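Local coordinates for protein beta-lactamase Mb2281c (Mycobacterium bovis, PDB 3I7J) that probably acts as a serine hydrolase of the beta-lactamase family, likely working through an acyl-enzyme intermediate, at residues N198-G203 with N208-H213. Numbering follows the deposited sequence.
Sequences NDWGLG and NSKSPH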
ATOM      1  N   ASN A 198       4.452   7.684  13.416  1.00  8.08           N
ATOM      2  CA  ASN A 198       4.019   7.481  12.034  1.00 12.81           C
ATOM      3  C   ASN A 198       4.402   6.047  11.673  1.00 11.85           C
ATOM      4  O   ASN A 198       5.328   5.809  10.914  1.00  9.91           O
ATOM      5  CB  ASN A 198       4.702   8.488  11.092  1.00 11.17           C
ATOM      6  CG  ASN A 198       4.081   8.498   9.702  1.00  8.91           C
ATOM      7  OD1 ASN A 198       2.940   8.088   9.524  1.00  9.17           O
ATOM      8  ND2 ASN A 198       4.823   8.979   8.719  1.00  4.13           N
ATOM      9  N   ASP A 199       3.664   5.098  12.237  1.00 15.67           N
ATOM     10  CA  ASP A 199       3.912   3.671  12.037  1.00  9.17           C
ATOM     11  C   ASP A 199       3.825   3.170  10.609  1.00 12.64           C
ATOM     12  O   ASP A 199       2.941   3.557   9.839  1.00 11.30           O
ATOM     13  CB  ASP A 199       2.947   2.859  12.891  1.00 10.23           C
ATOM     14  CG  ASP A 199       3.258   2.952  14.369  1.00 14.77           C
ATOM     15  OD1 ASP A 199       4.277   3.592  14.722  1.00 13.02           O
ATOM     16  OD2 ASP A 199       2.482   2.377  15.164  1.00  7.09           O
ATOM     17  N   TRP A 200       4.748   2.283  10.267  1.00 12.45           N
ATOM     18  CA  TRP A 200       4.779   1.689   8.946  1.00  4.98           C
ATOM     19  C   TRP A 200       5.187   0.222   9.081  1.00 13.76           C
ATOM     20  O   TRP A 200       5.941  -0.146   9.986  1.00  9.10           O
ATOM     21  CB  TRP A 200       5.770   2.450   8.057  1.00 11.15           C
ATOM     22  CG  TRP A 200       5.256   2.723   6.666  1.00  4.65           C
ATOM     23  CD1 TRP A 200       5.225   1.850   5.618  1.00 11.11           C
ATOM     24  CD2 TRP A 200       4.656   3.939   6.195  1.00 11.51           C
ATOM     25  NE1 TRP A 200       4.640   2.443   4.522  1.00  7.86           N
ATOM     26  CE2 TRP A 200       4.281   3.726   4.848  1.00  8.90           C
ATOM     27  CE3 TRP A 200       4.397   5.189   6.780  1.00  5.28           C
ATOM     28  CZ2 TRP A 200       3.658   4.717   4.075  1.00 12.70           C
ATOM     29  CZ3 TRP A 200       3.776   6.175   6.009  1.00  6.99           C
ATOM     30  CH2 TRP A 200       3.414   5.928   4.670  1.00  7.96           C
ATOM     31  N   GLY A 201       4.669  -0.613   8.189  1.00  8.31           N
ATOM     32  CA  GLY A 201       5.004  -2.025   8.212  1.00  8.31           C
ATOM     33  C   GLY A 201       6.054  -2.260   7.148  1.00  8.31           C
ATOM     34  O   GLY A 201       6.895  -1.388   6.921  1.00 10.33           O
ATOM     35  N   LEU A 202       6.021  -3.420   6.497  1.00 11.73           N
ATOM     36  CA  LEU A 202       6.987  -3.715   5.444  1.00 10.77           C
ATOM     37  C   LEU A 202       6.435  -3.295   4.089  1.00 12.08           C
ATOM     38  O   LEU A 202       6.124  -4.138   3.245  1.00  8.21           O
ATOM     39  CB  LEU A 202       7.328  -5.211   5.416  1.00 11.35           C
ATOM     40  CG  LEU A 202       8.138  -5.788   6.580  1.00  8.81           C
ATOM     41  CD1 LEU A 202       8.276  -7.299   6.397  1.00  7.37           C
ATOM     42  CD2 LEU A 202       9.503  -5.133   6.629  1.00 11.74           C
ATOM     43  N   GLY A 203       6.302  -1.990   3.883  1.00  9.49           N
ATOM     44  CA  GLY A 203       5.796  -1.499   2.614  1.00  8.84           C
ATOM     45  C   GLY A 203       4.347  -1.065   2.706  1.00 11.98           C
ATOM     46  O   GLY A 203       3.845  -0.354   1.838  1.00  9.17           O
ATOM     47  N   ASN A 208      -2.567   2.711  13.068  1.00 17.52           N
ATOM     48  CA  ASN A 208      -2.317   2.918  14.480  1.00 18.20           C
ATOM     49  C   ASN A 208      -3.450   3.839  14.910  1.00 18.48           C
ATOM     50  O   ASN A 208      -4.618   3.507  14.718  1.00 15.87           O
ATOM     51  CB  ASN A 208      -0.964   3.588  14.693  1.00 17.25           C
ATOM     52  CG  ASN A 208      -0.583   3.663  16.148  1.00 26.12           C
ATOM     53  OD1 ASN A 208      -0.410   2.642  16.808  1.00 23.86           O
ATOM     54  ND2 ASN A 208      -0.457   4.877  16.665  1.00 37.22           N
ATOM     55  N   SER A 209      -3.122   4.999  15.466  1.00 12.39           N
ATOM     56  CA  SER A 209      -4.158   5.941  15.883  1.00 21.35           C
ATOM     57  C   SER A 209      -3.886   7.342  15.332  1.00 11.58           C
ATOM     58  O   SER A 209      -4.154   8.342  15.994  1.00 20.40           O
ATOM     59  CB  SER A 209      -4.257   5.976  17.416  1.00 15.49           C
ATOM     60  OG  SER A 209      -3.004   6.299  17.999  1.00 39.60           O
ATOM     61  N   LYS A 210      -3.355   7.396  14.112  1.00 15.21           N
ATOM     62  CA  LYS A 210      -3.037   8.652  13.438  1.00  8.13           C
ATOM     63  C   LYS A 210      -4.286   9.500  13.261  1.00 18.40           C
ATOM     64  O   LYS A 210      -5.393   8.985  13.071  1.00 15.76           O
ATOM     65  CB  LYS A 210      -2.412   8.375  12.068  1.00 15.51           C
ATOM     66  CG  LYS A 210      -1.044   7.723  12.135  1.00 15.33           C
ATOM     67  CD  LYS A 210      -0.558   7.289  10.759  1.00 10.43           C
ATOM     68  CE  LYS A 210       0.630   6.333  10.878  1.00 11.80           C
ATOM     69  NZ  LYS A 210       1.127   5.906   9.541  1.00  6.73           N
ATOM     70  N   SER A 211      -4.098  10.810  13.312  1.00 13.69           N
ATOM     71  CA  SER A 211      -5.211  11.732  13.187  1.00 17.30           C
ATOM     72  C   SER A 211      -4.693  13.118  12.856  1.00 13.84           C
ATOM     73  O   SER A 211      -3.785  13.615  13.511  1.00 15.67           O
ATOM     74  CB  SER A 211      -5.993  11.776  14.505  1.00 15.64           C
ATOM     75  OG  SER A 211      -7.076  12.684  14.434  1.00 21.60           O
ATOM     76  N   PRO A 212      -5.245  13.752  11.814  1.00 15.15           N
ATOM     77  CA  PRO A 212      -6.309  13.215  10.962  1.00 14.84           C
ATOM     78  C   PRO A 212      -5.730  12.094  10.099  1.00 19.48           C
ATOM     79  O   PRO A 212      -4.511  11.945  10.023  1.00 17.56           O
ATOM     80  CB  PRO A 212      -6.731  14.430  10.148  1.00 10.68           C
ATOM     81  CG  PRO A 212      -5.437  15.143   9.950  1.00 13.37           C
ATOM     82  CD  PRO A 212      -4.789  15.063  11.323  1.00 14.19           C
ATOM     83  N   HIS A 213      -6.593  11.311   9.454  1.00 17.79           N
ATOM     84  CA  HIS A 213      -6.132  10.195   8.621  1.00 19.19           C
ATOM     85  C   HIS A 213      -7.099   9.947   7.468  1.00 20.77           C
ATOM     86  O   HIS A 213      -8.198  10.499   7.448  1.00 17.71           O
ATOM     87  CB  HIS A 213      -6.016   8.921   9.472  1.00  7.06           C
ATOM     88  CG  HIS A 213      -5.131   7.870   8.871  1.00 20.03           C
ATOM     89  ND1 HIS A 213      -3.782   8.063   8.677  1.00 18.62           N
ATOM     90  CD2 HIS A 213      -5.402   6.621   8.421  1.00  8.07           C
ATOM     91  CE1 HIS A 213      -3.258   6.978   8.132  1.00 15.28           C
ATOM     92  NE2 HIS A 213      -4.219   6.089   7.967  1.00 14.89           N
TER
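K210 leaves its backbone with CG opposite the carbonyl carbon (chi1 -67°) and runs fully extended from there, which carries NZ across to the chain at N198 and D199. N198 swings its amide back to meet it: CG lies opposite the backbone N (chi1 -169°), although CB sets off away from the lysine. NZ donates to N198 OD1 at 2.8 Å, tilted 29° from the carbonyl plane, and to the main-chain O of D199 at 3.0 Å. CE of K210 also lies close to N198 OD1, at 3.2 Å. A salt bridge from NZ to E205 and a weak hydrogen bond to the carbonyl of I206 add two partners from strand 205-206, and these oxygens probably stabilise the positive charge of the buried lysine. That strand forms one edge of the six-stranded antiparallel sheet of the beta-lactamase fold, and K210, in the loop that follows it, reaches back to the loop that precedes it. NZ stands 4.3 Å from CE3 of W200, obliquely to the indole. The W200 ring meets Y99 and packs edge-to-face with H78; Y99, probably the tyrosine of a YxN motif, would accompany the S40/K43 SxxK pair in the active site, so K210 probably sits behind W200, one layer out from that presumed pocket. Nearer the surface, the D199 carboxylate approaches the side chain of N208, its OD2 lying 3.7 Å from N208 CB.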